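Local coordinates for protein catalase (Bacillus pumilus, PDB 4QOL) that breaks down hydrogen peroxide into water and oxygen at a heme centre and also shows peroxidase-like reactivity toward phenolic substrates, at residues V55-G60 against R94-I99; G113-F118 against D126-N131; P144-S149 against D166-T171. All coordinates share one frame; numbering follows the deposited sequence.

Interaction 1: residues V55-G60 against R94-I99; sequences VVHARG and RFSTVI. With HEM (protoporphyrin IX containing Fe), chain E.
Polar bonds hold His57 by both its backbone and its ring. His57 N donates to Val98 O at 2.7 Å. Arg94, extended from CG to NE, turns the end of its guanidinium to His57 O: Arg94 NH1 and NH2 both donate to that one oxygen, at 2.9 and 3.0 Å. The oxygen lies only 6° out of the guanidinium plane. Arg94 NH1 also donates to the heme propionate oxygen O1D (3.0 Å), so a single cation links carbonyl and carboxylate. At the ring, His57 ND1 donates to Ser96 OG (2.7 Å) nearly in the imidazole plane; the Ser96 chi1 of 52° turns OG to ND1.

Both faces of the ring are packed against. Val98 CG2 makes a CH-pi contact 3.8 Å from the centroid of the His57 ring and 25° off its normal. Across the opposite face lies the heme, with NE2 of His57 3.3 Å from C1D.

Backbone pairing is brief: Gly60 and Ser96 form an antiparallel non-hydrogen-bonded pair, and next to it Thr97 N donates to Arg59 O. An imidazole laid over the porphyrin and fixed by a serine is consistent with the distal histidine site of heme catalases.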
loop_
_atom_site.group_PDB
_atom_site.type_symbol
_atom_site.label_atom_id
_atom_site.label_comp_id
_atom_site.label_asym_id
_atom_site.label_seq_id
_atom_site.Cartn_x
_atom_site.Cartn_y
_atom_site.Cartn_z
ATOM N N VAL A 55 -5.468 13.508 6.253
ATOM C CA VAL A 55 -6.896 13.405 6.411
ATOM C C VAL A 55 -7.543 14.772 6.782
ATOM O O VAL A 55 -8.732 15.028 6.445
ATOM C CB VAL A 55 -7.275 12.281 7.383
ATOM C CG1 VAL A 55 -6.874 12.535 8.814
ATOM C CG2 VAL A 55 -8.773 11.926 7.289
ATOM N N VAL A 56 -6.819 15.548 7.580
ATOM C CA VAL A 56 -7.176 16.989 7.796
ATOM C C VAL A 56 -5.894 17.767 7.706
ATOM O O VAL A 56 -4.799 17.153 7.767
ATOM C CB VAL A 56 -7.880 17.251 9.164
ATOM C CG1 VAL A 56 -9.309 16.733 9.153
ATOM C CG2 VAL A 56 -7.091 16.640 10.301
ATOM N N HIS A 57 -5.978 19.069 7.557
ATOM C CA HIS A 57 -4.800 19.972 7.354
ATOM C C HIS A 57 -3.998 19.637 6.099
ATOM O O HIS A 57 -2.768 19.723 6.043
ATOM C CB HIS A 57 -3.901 19.984 8.541
ATOM C CG HIS A 57 -4.552 20.505 9.810
ATOM N ND1 HIS A 57 -4.217 21.713 10.345
ATOM C CD2 HIS A 57 -5.408 19.929 10.673
ATOM C CE1 HIS A 57 -4.874 21.897 11.492
ATOM N NE2 HIS A 57 -5.599 20.823 11.724
ATOM N N ALA A 58 -4.734 19.199 5.091
ATOM C CA ALA A 58 -4.085 18.758 3.823
ATOM C C ALA A 58 -3.343 19.872 3.087
ATOM O O ALA A 58 -2.309 19.642 2.482
ATOM C CB ALA A 58 -5.130 18.148 2.904
ATOM N N ARG A 59 -3.893 21.076 3.109
ATOM C CA ARG A 59 -3.257 22.261 2.549
ATOM C C ARG A 59 -2.367 22.931 3.542
ATOM O O ARG A 59 -2.832 23.299 4.612
ATOM C CB ARG A 59 -4.346 23.311 2.131
ATOM C CG ARG A 59 -3.811 24.732 1.873
ATOM C CD ARG A 59 -2.811 24.901 0.747
ATOM N NE ARG A 59 -3.485 25.196 -0.491
ATOM C CZ ARG A 59 -2.870 25.384 -1.639
ATOM N NH1 ARG A 59 -1.552 25.250 -1.731
ATOM N NH2 ARG A 59 -3.592 25.637 -2.732
ATOM N N GLY A 60 -1.066 23.074 3.206
ATOM C CA GLY A 60 -0.119 23.751 4.097
ATOM C C GLY A 60 1.222 24.040 3.472
ATOM O O GLY A 60 1.470 23.718 2.323
ATOM N N ARG A 94 5.256 23.340 10.068
ATOM C CA ARG A 94 4.252 23.339 8.993
ATOM C C ARG A 94 2.974 24.084 9.459
ATOM O O ARG A 94 2.462 23.825 10.550
ATOM C CB ARG A 94 3.881 21.934 8.549
ATOM C CG ARG A 94 2.951 21.886 7.343
ATOM C CD ARG A 94 2.852 20.454 6.775
ATOM N NE ARG A 94 1.897 20.329 5.665
ATOM C CZ ARG A 94 0.572 20.244 5.788
ATOM N NH1 ARG A 94 -0.024 20.339 6.927
ATOM N NH2 ARG A 94 -0.166 20.076 4.686
ATOM N N PHE A 95 2.520 25.005 8.607
ATOM C CA PHE A 95 1.262 25.768 8.788
ATOM C C PHE A 95 0.282 25.199 7.860
ATOM O O PHE A 95 0.680 24.703 6.760
ATOM C CB PHE A 95 1.475 27.257 8.505
ATOM C CG PHE A 95 2.500 27.920 9.427
ATOM C CD1 PHE A 95 2.252 28.173 10.759
ATOM C CD2 PHE A 95 3.736 28.301 8.901
ATOM C CE1 PHE A 95 3.194 28.833 11.543
ATOM C CE2 PHE A 95 4.684 28.949 9.684
ATOM C CZ PHE A 95 4.426 29.198 10.991
ATOM N N SER A 96 -1.004 25.314 8.156
ATOM C CA SER A 96 -1.997 24.691 7.329
ATOM C C SER A 96 -3.378 25.310 7.572
ATOM O O SER A 96 -3.624 25.946 8.609
ATOM C CB SER A 96 -2.046 23.179 7.634
ATOM O OG SER A 96 -2.187 22.954 9.015
ATOM N N THR A 97 -4.307 25.085 6.631
ATOM C CA THR A 97 -5.734 25.108 6.940
ATOM C C THR A 97 -6.174 23.778 7.451
ATOM O O THR A 97 -5.321 22.945 7.810
ATOM C CB THR A 97 -6.560 25.547 5.672
ATOM O OG1 THR A 97 -6.410 24.601 4.638
ATOM C CG2 THR A 97 -6.091 26.971 5.147
ATOM N N VAL A 98 -7.465 23.504 7.541
ATOM C CA VAL A 98 -7.956 22.279 8.152
ATOM C C VAL A 98 -8.778 21.362 7.261
ATOM O O VAL A 98 -8.440 20.186 7.112
ATOM C CB VAL A 98 -8.756 22.535 9.459
ATOM C CG1 VAL A 98 -9.245 21.181 10.037
ATOM C CG2 VAL A 98 -7.905 23.307 10.427
ATOM N N ILE A 99 -9.861 21.865 6.683
ATOM C CA ILE A 99 -10.923 21.014 6.190
ATOM C C ILE A 99 -10.729 20.625 4.717
ATOM O O ILE A 99 -10.921 19.485 4.364
ATOM C CB ILE A 99 -12.285 21.647 6.431
ATOM C CG1 ILE A 99 -12.593 21.585 7.940
ATOM C CG2 ILE A 99 -13.406 20.989 5.609
ATOM C CD1 ILE A 99 -12.732 20.186 8.577
HETATM C CHA HEM E . -3.164 16.919 11.408
HETATM C CHB HEM E . -6.037 13.960 13.962
HETATM C CHC HEM E . -7.063 17.744 17.033
HETATM C CHD HEM E . -3.622 20.327 14.803
HETATM C C1A HEM E . -3.885 15.810 11.821
HETATM C C2A HEM E . -3.926 14.546 11.149
HETATM C C3A HEM E . -4.730 13.718 11.870
HETATM C C4A HEM E . -5.180 14.457 12.980
HETATM C CMA HEM E . -5.079 12.268 11.706
HETATM C CAA HEM E . -3.158 14.227 9.906
HETATM C CBA HEM E . -1.679 14.142 10.335
HETATM C CGA HEM E . -0.807 13.648 9.242
HETATM O O1A HEM E . 0.427 13.775 9.377
HETATM O O2A HEM E . -1.277 13.026 8.263
HETATM C C1B HEM E . -6.556 14.791 14.994
HETATM C C2B HEM E . -7.485 14.299 15.965
HETATM C C3B HEM E . -7.797 15.331 16.811
HETATM C C4B HEM E . -6.995 16.490 16.390
HETATM C CMB HEM E . -8.000 12.883 16.015
HETATM C CAB HEM E . -8.669 15.343 17.987
HETATM C CBB HEM E . -9.054 14.183 18.524
HETATM C C1C HEM E . -6.197 18.782 16.687
HETATM C C2C HEM E . -5.931 19.856 17.504
HETATM C C3C HEM E . -4.983 20.593 16.864
HETATM C C4C HEM E . -4.597 19.929 15.677
HETATM C CMC HEM E . -6.670 20.155 18.791
HETATM C CAC HEM E . -4.328 21.741 17.394
HETATM C CBC HEM E . -4.254 21.847 18.710
HETATM C C1D HEM E . -3.249 19.555 13.692
HETATM C C2D HEM E . -2.265 20.044 12.725
HETATM C C3D HEM E . -2.142 19.131 11.757
HETATM C C4D HEM E . -3.055 18.063 12.149
HETATM C CMD HEM E . -1.579 21.371 12.860
HETATM C CAD HEM E . -1.238 19.170 10.550
HETATM C CBD HEM E . 0.157 18.724 11.042
HETATM C CGD HEM E . 1.024 18.814 9.821
HETATM O O1D HEM E . 1.475 19.918 9.538
HETATM O O2D HEM E . 1.282 17.804 9.112
HETATM N NA HEM E . -4.651 15.741 12.988
HETATM N NB HEM E . -6.315 16.078 15.307
HETATM N NC HEM E . -5.334 18.785 15.613
HETATM N ND HEM E . -3.704 18.363 13.323
HETATM FE FE HEM E . -4.960 17.271 14.279
HETATM O O HOH W 1 -7.800 18.645 4.883
HETATM O O HOH W 2 -6.448 21.778 4.521
#

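Interaction 2: residues G113-F118 against D126-N131; sequences GFAVKF and DLVGNN. With HEM (protoporphyrin IX containing Fe), chain E.
Phe114 pairs with Gly129, and Val116 with Leu127, as hydrogen-bonded antiparallel pairs. Their four backbone hydrogen bonds join strands 113-118 and 126-130, whose axes approach to 4.2 Å and run antiparallel at 164°; Val116 N to Leu127 O, at 3.0 Å, is the straightest of the four. Between them Ala115 and Val128 form a non-hydrogen-bonded pair. A water donates to both Phe114 O and Leu127 O, giving each carbonyl a second partner.

The charged contact is at the Lys117-Asp126 pair, where the side chains run alongside each other. The lysine chain leaves extended and then bends at chi3 and chi4, folding NZ back onto the carboxylate. Lys117 NZ lies 2.8 Å from Asp126 OD1, on its syn lone pair, while its bond to OD2 is weak. Lys117 NZ also donates to Ala315 O, and Asp126 OD2 accepts from Thr317 N, so each charged group has a further partner.

Apolar packing differs on the two faces of the hairpin. On that of Phe114, Val116 and Leu127, the edge of the Phe118 ring meets Leu127, CE1 to CB at 4.2 Å, and Trp218 stacks on the Phe114 ring. The face of Ala115 and Val128 turns to the heme: Val128 CG1, anti to the backbone N (chi1 -174°), is the branch set against the heme, 3.8 Å from C2D. Gly113 CA comes within 3.4 Å of the heme methyl CMD, where a CB would clash.

Chemically, the contact is a buried hairpin that offers the porphyrin hydrocarbon, bare backbone and the Asn130 side chain at one end and keeps its own ion pair at the other. With one further hydrogen bond each, to Ala315 O and from Thr317 N, the pair's burial is probably partly compensated.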
loop_
_atom_site.group_PDB
_atom_site.type_symbol
_atom_site.label_atom_id
_atom_site.label_comp_id
_atom_site.label_asym_id
_atom_site.label_seq_id
_atom_site.Cartn_x
_atom_site.Cartn_y
_atom_site.Cartn_z
ATOM N N GLY A 113 -3.438 25.341 11.314
ATOM C CA GLY A 113 -2.422 24.542 12.009
ATOM C C GLY A 113 -1.126 25.271 12.164
ATOM O O GLY A 113 -0.731 26.061 11.308
ATOM N N PHE A 114 -0.446 24.928 13.224
ATOM C CA PHE A 114 0.784 25.563 13.655
ATOM C C PHE A 114 1.584 24.466 14.350
ATOM O O PHE A 114 1.563 24.296 15.558
ATOM C CB PHE A 114 0.449 26.705 14.623
ATOM C CG PHE A 114 1.553 27.708 14.831
ATOM C CD1 PHE A 114 2.851 27.329 15.125
ATOM C CD2 PHE A 114 1.253 29.068 14.796
ATOM C CE1 PHE A 114 3.849 28.283 15.346
ATOM C CE2 PHE A 114 2.223 30.020 15.020
ATOM C CZ PHE A 114 3.533 29.632 15.299
ATOM N N ALA A 115 2.294 23.679 13.533
ATOM C CA ALA A 115 2.975 22.442 13.994
ATOM C C ALA A 115 4.479 22.639 14.018
ATOM O O ALA A 115 5.055 22.973 12.999
ATOM C CB ALA A 115 2.625 21.268 13.067
ATOM N N VAL A 116 5.101 22.493 15.184
ATOM C CA VAL A 116 6.501 22.714 15.353
ATOM C C VAL A 116 7.229 21.458 15.836
ATOM O O VAL A 116 6.854 20.859 16.854
ATOM C CB VAL A 116 6.734 23.843 16.396
ATOM C CG1 VAL A 116 8.238 24.142 16.541
ATOM C CG2 VAL A 116 5.952 25.105 15.997
ATOM N N LYS A 117 8.249 21.078 15.084
ATOM C CA LYS A 117 9.094 19.924 15.420
ATOM C C LYS A 117 10.448 20.505 15.886
ATOM O O LYS A 117 11.105 21.185 15.103
ATOM C CB LYS A 117 9.279 19.050 14.175
ATOM C CG LYS A 117 10.231 17.863 14.292
ATOM C CD LYS A 117 10.342 17.017 13.016
ATOM C CE LYS A 117 9.031 16.410 12.580
ATOM N NZ LYS A 117 8.322 15.557 13.592
ATOM N N PHE A 118 10.760 20.298 17.161
ATOM C CA PHE A 118 12.026 20.677 17.761
ATOM C C PHE A 118 12.984 19.455 17.734
ATOM O O PHE A 118 12.695 18.397 18.319
ATOM C CB PHE A 118 11.813 21.065 19.209
ATOM C CG PHE A 118 10.887 22.227 19.458
ATOM C CD1 PHE A 118 9.555 22.069 19.608
ATOM C CD2 PHE A 118 11.426 23.499 19.688
ATOM C CE1 PHE A 118 8.726 23.103 19.960
ATOM C CE2 PHE A 118 10.574 24.575 19.950
ATOM C CZ PHE A 118 9.228 24.384 20.107
ATOM N N ASP A 126 7.480 17.327 19.318
ATOM C CA ASP A 126 6.491 17.941 18.418
ATOM C C ASP A 126 5.441 18.657 19.229
ATOM O O ASP A 126 4.803 18.062 20.086
ATOM C CB ASP A 126 5.748 16.895 17.534
ATOM C CG ASP A 126 6.593 16.258 16.397
ATOM O OD1 ASP A 126 7.600 16.885 15.944
ATOM O OD2 ASP A 126 6.253 15.126 16.025
ATOM N N LEU A 127 5.276 19.948 19.000
ATOM C CA LEU A 127 4.170 20.726 19.592
ATOM C C LEU A 127 3.221 21.051 18.451
ATOM O O LEU A 127 3.480 21.937 17.644
ATOM C CB LEU A 127 4.635 22.000 20.278
ATOM C CG LEU A 127 3.558 22.902 20.927
ATOM C CD1 LEU A 127 2.781 22.136 21.996
ATOM C CD2 LEU A 127 4.221 24.108 21.540
ATOM N N VAL A 128 2.168 20.264 18.394
ATOM C CA VAL A 128 1.257 20.247 17.237
ATOM C C VAL A 128 0.081 21.162 17.589
ATOM O O VAL A 128 -0.978 20.723 18.092
ATOM C CB VAL A 128 0.810 18.803 16.824
ATOM C CG1 VAL A 128 -0.005 18.866 15.527
ATOM C CG2 VAL A 128 2.015 17.870 16.719
ATOM N N GLY A 129 0.247 22.451 17.320
ATOM C CA GLY A 129 -0.729 23.441 17.724
ATOM C C GLY A 129 -1.674 23.890 16.623
ATOM O O GLY A 129 -1.571 23.501 15.451
ATOM N N ASN A 130 -2.548 24.830 16.969
ATOM C CA ASN A 130 -3.346 25.613 16.035
ATOM C C ASN A 130 -3.215 27.078 16.390
ATOM O O ASN A 130 -2.756 27.391 17.504
ATOM C CB ASN A 130 -4.857 25.240 16.125
ATOM C CG ASN A 130 -5.279 24.088 15.247
ATOM O OD1 ASN A 130 -4.603 23.667 14.302
ATOM N ND2 ASN A 130 -6.509 23.614 15.514
ATOM N N ASN A 131 -3.655 27.972 15.558
ATOM C CA ASN A 131 -3.723 29.416 15.955
ATOM C C ASN A 131 -4.688 29.664 17.089
ATOM O O ASN A 131 -4.307 30.242 18.119
ATOM C CB ASN A 131 -4.016 30.352 14.755
ATOM C CG ASN A 131 -5.401 30.169 14.153
ATOM O OD1 ASN A 131 -5.921 29.062 14.109
ATOM N ND2 ASN A 131 -5.976 31.269 13.633
HETATM C CHA HEM E . -3.164 16.919 11.408
HETATM C CHB HEM E . -6.037 13.960 13.962
HETATM C CHC HEM E . -7.063 17.744 17.033
HETATM C CHD HEM E . -3.622 20.327 14.803
HETATM C C1A HEM E . -3.885 15.810 11.821
HETATM C C2A HEM E . -3.926 14.546 11.149
HETATM C C3A HEM E . -4.730 13.718 11.870
HETATM C C4A HEM E . -5.180 14.457 12.980
HETATM C CMA HEM E . -5.079 12.268 11.706
HETATM C CAA HEM E . -3.158 14.227 9.906
HETATM C CBA HEM E . -1.679 14.142 10.335
HETATM C CGA HEM E . -0.807 13.648 9.242
HETATM O O1A HEM E . 0.427 13.775 9.377
HETATM O O2A HEM E . -1.277 13.026 8.263
HETATM C C1B HEM E . -6.556 14.791 14.994
HETATM C C2B HEM E . -7.485 14.299 15.965
HETATM C C3B HEM E . -7.797 15.331 16.811
HETATM C C4B HEM E . -6.995 16.490 16.390
HETATM C CMB HEM E . -8.000 12.883 16.015
HETATM C CAB HEM E . -8.669 15.343 17.987
HETATM C CBB HEM E . -9.054 14.183 18.524
HETATM C C1C HEM E . -6.197 18.782 16.687
HETATM C C2C HEM E . -5.931 19.856 17.504
HETATM C C3C HEM E . -4.983 20.593 16.864
HETATM C C4C HEM E . -4.597 19.929 15.677
HETATM C CMC HEM E . -6.670 20.155 18.791
HETATM C CAC HEM E . -4.328 21.741 17.394
HETATM C CBC HEM E . -4.254 21.847 18.710
HETATM C C1D HEM E . -3.249 19.555 13.692
HETATM C C2D HEM E . -2.265 20.044 12.725
HETATM C C3D HEM E . -2.142 19.131 11.757
HETATM C C4D HEM E . -3.055 18.063 12.149
HETATM C CMD HEM E . -1.579 21.371 12.860
HETATM C CAD HEM E . -1.238 19.170 10.550
HETATM C CBD HEM E . 0.157 18.724 11.042
HETATM C CGD HEM E . 1.024 18.814 9.821
HETATM O O1D HEM E . 1.475 19.918 9.538
HETATM O O2D HEM E . 1.282 17.804 9.112
HETATM N NA HEM E . -4.651 15.741 12.988
HETATM N NB HEM E . -6.315 16.078 15.307
HETATM N NC HEM E . -5.334 18.785 15.613
HETATM N ND HEM E . -3.704 18.363 13.323
HETATM FE FE HEM E . -4.960 17.271 14.279
HETATM O O HOH W 3 2.930 24.758 18.142
#

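Interaction 3: residues P144-S149 against D166-T171; sequences PDMVHS and DFMTLT
Ser149 OG donates to Met146 O at 2.8 Å within helix 144-149, and the same hydroxyl rests against Phe167, 3.5 Å from its CB. The bond ties OG back to its own helix, while toward Phe167 it makes a packing contact; Ser149 CB lies beside it, also close to Phe167 CB.

The apolar contacts centre on the Phe167 ring. Its CG stands anti to the backbone N (chi1 178°), which carries the ring out from helix 166-169 onto the other helix. One face receives Met146 CA in a CH-pi contact, 3.9 Å from the centroid and 17° off the normal. Toward the rim, Asp145 CB touches CE1 of Phe167 at 3.7 Å, and Met146 CB touches its CE2 at 3.8 Å. Over the centre of the opposite face sits Thr171 OG1, which donates to Phe167 O at 2.8 Å. The ring is thus enclosed between one helix and the turn ending its own. With Phe167 gone, a leucine here would probably leave Met146 CA without the aromatic face it packs on and open a gap between the helix and Thr171 OG1.

A second apolar touch extends the seam: Met168, bent at chi2, brings CE to 3.8 Å from Met146 CG, with Phe136 packing against both methionines.

Charges point elsewhere. The Asp145 carboxylate makes a salt bridge with Lys42 of the second subunit, and Asp166 bonds to Tyr384 of the third subunit. The arrangement is a small helix-helix contact within one subunit of the catalase fold, flanked by intersubunit contacts: helices 143-150 and 161-169 meet mainly through the Phe167 ring, with a methionine pair beside it, and Thr169 continues the packing onto helix 453-466 of the C-terminal helical region.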
loop_
_atom_site.group_PDB
_atom_site.type_symbol
_atom_site.label_atom_id
_atom_site.label_comp_id
_atom_site.label_asym_id
_atom_site.label_seq_id
_atom_site.Cartn_x
_atom_site.Cartn_y
_atom_site.Cartn_z
ATOM N N PRO A 144 -13.975 12.098 14.399
ATOM C CA PRO A 144 -14.380 11.770 13.025
ATOM C C PRO A 144 -15.782 12.348 12.685
ATOM O O PRO A 144 -16.047 12.748 11.577
ATOM C CB PRO A 144 -14.441 10.237 13.043
ATOM C CG PRO A 144 -13.350 9.865 14.108
ATOM C CD PRO A 144 -13.559 10.889 15.137
ATOM N N ASP A 145 -16.646 12.406 13.701
ATOM C CA ASP A 145 -17.963 12.976 13.536
ATOM C C ASP A 145 -17.857 14.501 13.237
ATOM O O ASP A 145 -18.527 15.008 12.275
ATOM C CB ASP A 145 -18.813 12.804 14.807
ATOM C CG ASP A 145 -19.101 11.336 15.118
ATOM O OD1 ASP A 145 -19.651 10.662 14.223
ATOM O OD2 ASP A 145 -18.630 10.914 16.230
ATOM N N MET A 146 -17.074 15.212 14.052
ATOM C CA MET A 146 -16.850 16.639 13.841
ATOM C C MET A 146 -16.324 16.910 12.432
ATOM O O MET A 146 -16.891 17.728 11.666
ATOM C CB MET A 146 -15.922 17.185 14.886
ATOM C CG MET A 146 -15.763 18.682 14.831
ATOM S SD MET A 146 -14.213 19.175 15.649
ATOM C CE MET A 146 -13.118 19.237 14.267
ATOM N N VAL A 147 -15.257 16.210 12.101
ATOM C CA VAL A 147 -14.641 16.349 10.797
ATOM C C VAL A 147 -15.632 16.048 9.633
ATOM O O VAL A 147 -15.719 16.798 8.663
ATOM C CB VAL A 147 -13.384 15.556 10.685
ATOM C CG1 VAL A 147 -12.836 15.617 9.273
ATOM C CG2 VAL A 147 -12.346 16.149 11.645
ATOM N N HIS A 148 -16.327 14.916 9.737
ATOM C CA HIS A 148 -17.261 14.554 8.684
ATOM C C HIS A 148 -18.364 15.626 8.522
ATOM O O HIS A 148 -18.823 15.845 7.365
ATOM C CB HIS A 148 -17.902 13.219 8.988
ATOM C CG HIS A 148 -17.015 12.018 8.792
ATOM N ND1 HIS A 148 -17.474 10.747 8.961
ATOM C CD2 HIS A 148 -15.699 11.906 8.474
ATOM C CE1 HIS A 148 -16.504 9.888 8.670
ATOM N NE2 HIS A 148 -15.433 10.573 8.368
ATOM N N SER A 149 -18.789 16.267 9.628
ATOM C CA SER A 149 -19.840 17.331 9.504
ATOM C C SER A 149 -19.324 18.565 8.801
ATOM O O SER A 149 -20.053 19.200 8.061
ATOM C CB SER A 149 -20.417 17.669 10.893
ATOM O OG SER A 149 -19.596 18.584 11.580
ATOM N N ASP A 166 -25.613 21.360 12.331
ATOM C CA ASP A 166 -26.382 20.305 12.968
ATOM C C ASP A 166 -25.516 19.697 14.071
ATOM O O ASP A 166 -25.913 19.602 15.235
ATOM C CB ASP A 166 -26.781 19.231 12.002
ATOM C CG ASP A 166 -27.708 18.154 12.607
ATOM O OD1 ASP A 166 -28.483 18.449 13.549
ATOM O OD2 ASP A 166 -27.780 17.063 11.991
ATOM N N PHE A 167 -24.335 19.275 13.701
ATOM C CA PHE A 167 -23.391 18.712 14.707
ATOM C C PHE A 167 -23.039 19.655 15.811
ATOM O O PHE A 167 -23.061 19.276 16.991
ATOM C CB PHE A 167 -22.074 18.208 14.022
ATOM C CG PHE A 167 -21.041 17.673 14.973
ATOM C CD1 PHE A 167 -21.039 16.311 15.395
ATOM C CD2 PHE A 167 -20.082 18.536 15.483
ATOM C CE1 PHE A 167 -20.085 15.894 16.370
ATOM C CE2 PHE A 167 -19.190 18.140 16.472
ATOM C CZ PHE A 167 -19.154 16.805 16.857
ATOM N N MET A 168 -22.605 20.860 15.465
ATOM C CA MET A 168 -22.143 21.799 16.463
ATOM C C MET A 168 -23.216 22.192 17.466
ATOM O O MET A 168 -22.950 22.236 18.692
ATOM C CB MET A 168 -21.541 23.040 15.832
ATOM C CG MET A 168 -20.281 22.814 15.064
ATOM S SD MET A 168 -18.855 22.196 15.962
ATOM C CE MET A 168 -17.817 21.894 14.503
ATOM N N THR A 169 -24.419 22.441 16.994
ATOM C CA THR A 169 -25.526 22.820 17.908
ATOM C C THR A 169 -25.876 21.746 18.941
ATOM O O THR A 169 -26.247 22.065 20.075
ATOM C CB THR A 169 -26.808 23.238 17.128
ATOM O OG1 THR A 169 -27.279 22.197 16.285
ATOM C CG2 THR A 169 -26.553 24.519 16.371
ATOM N N LEU A 170 -25.762 20.476 18.516
ATOM C CA LEU A 170 -25.960 19.309 19.307
ATOM C C LEU A 170 -24.731 18.914 20.180
ATOM O O LEU A 170 -24.807 17.953 20.978
ATOM C CB LEU A 170 -26.406 18.151 18.458
ATOM C CG LEU A 170 -27.773 18.364 17.753
ATOM C CD1 LEU A 170 -28.042 17.243 16.773
ATOM C CD2 LEU A 170 -28.877 18.417 18.808
ATOM N N THR A 171 -23.695 19.729 20.075
ATOM C CA THR A 171 -22.397 19.563 20.757
ATOM C C THR A 171 -22.084 20.923 21.315
ATOM O O THR A 171 -21.162 21.618 20.903
ATOM C CB THR A 171 -21.347 19.091 19.738
ATOM O OG1 THR A 171 -21.849 17.914 19.089
ATOM C CG2 THR A 171 -20.020 18.795 20.371
#

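In the fold
Interactions 1 and 2 meet at the heme, their centres about 12 Å apart. Strands 88-96 and 113-120 are neighbours in one sheet, and Ser96 O lies 2.8 Å from Gly113 N in a probable hydrogen bond. Together they line the heme: His57 CE1 is 3.6 Å from Gly113 CA, and Asn130 packs on His57, consistent with the distal histidine-asparagine pair of catalases. Interaction 3 is farther off, its centre about 19 Å from that of interaction 1 and about 24 Å from that of interaction 2. It still joins interaction 1 by packing, Val56 CG1 to Val147 CG1 at 3.7 Å, while the side chain of Met146 lies about 7 Å from a bound heme.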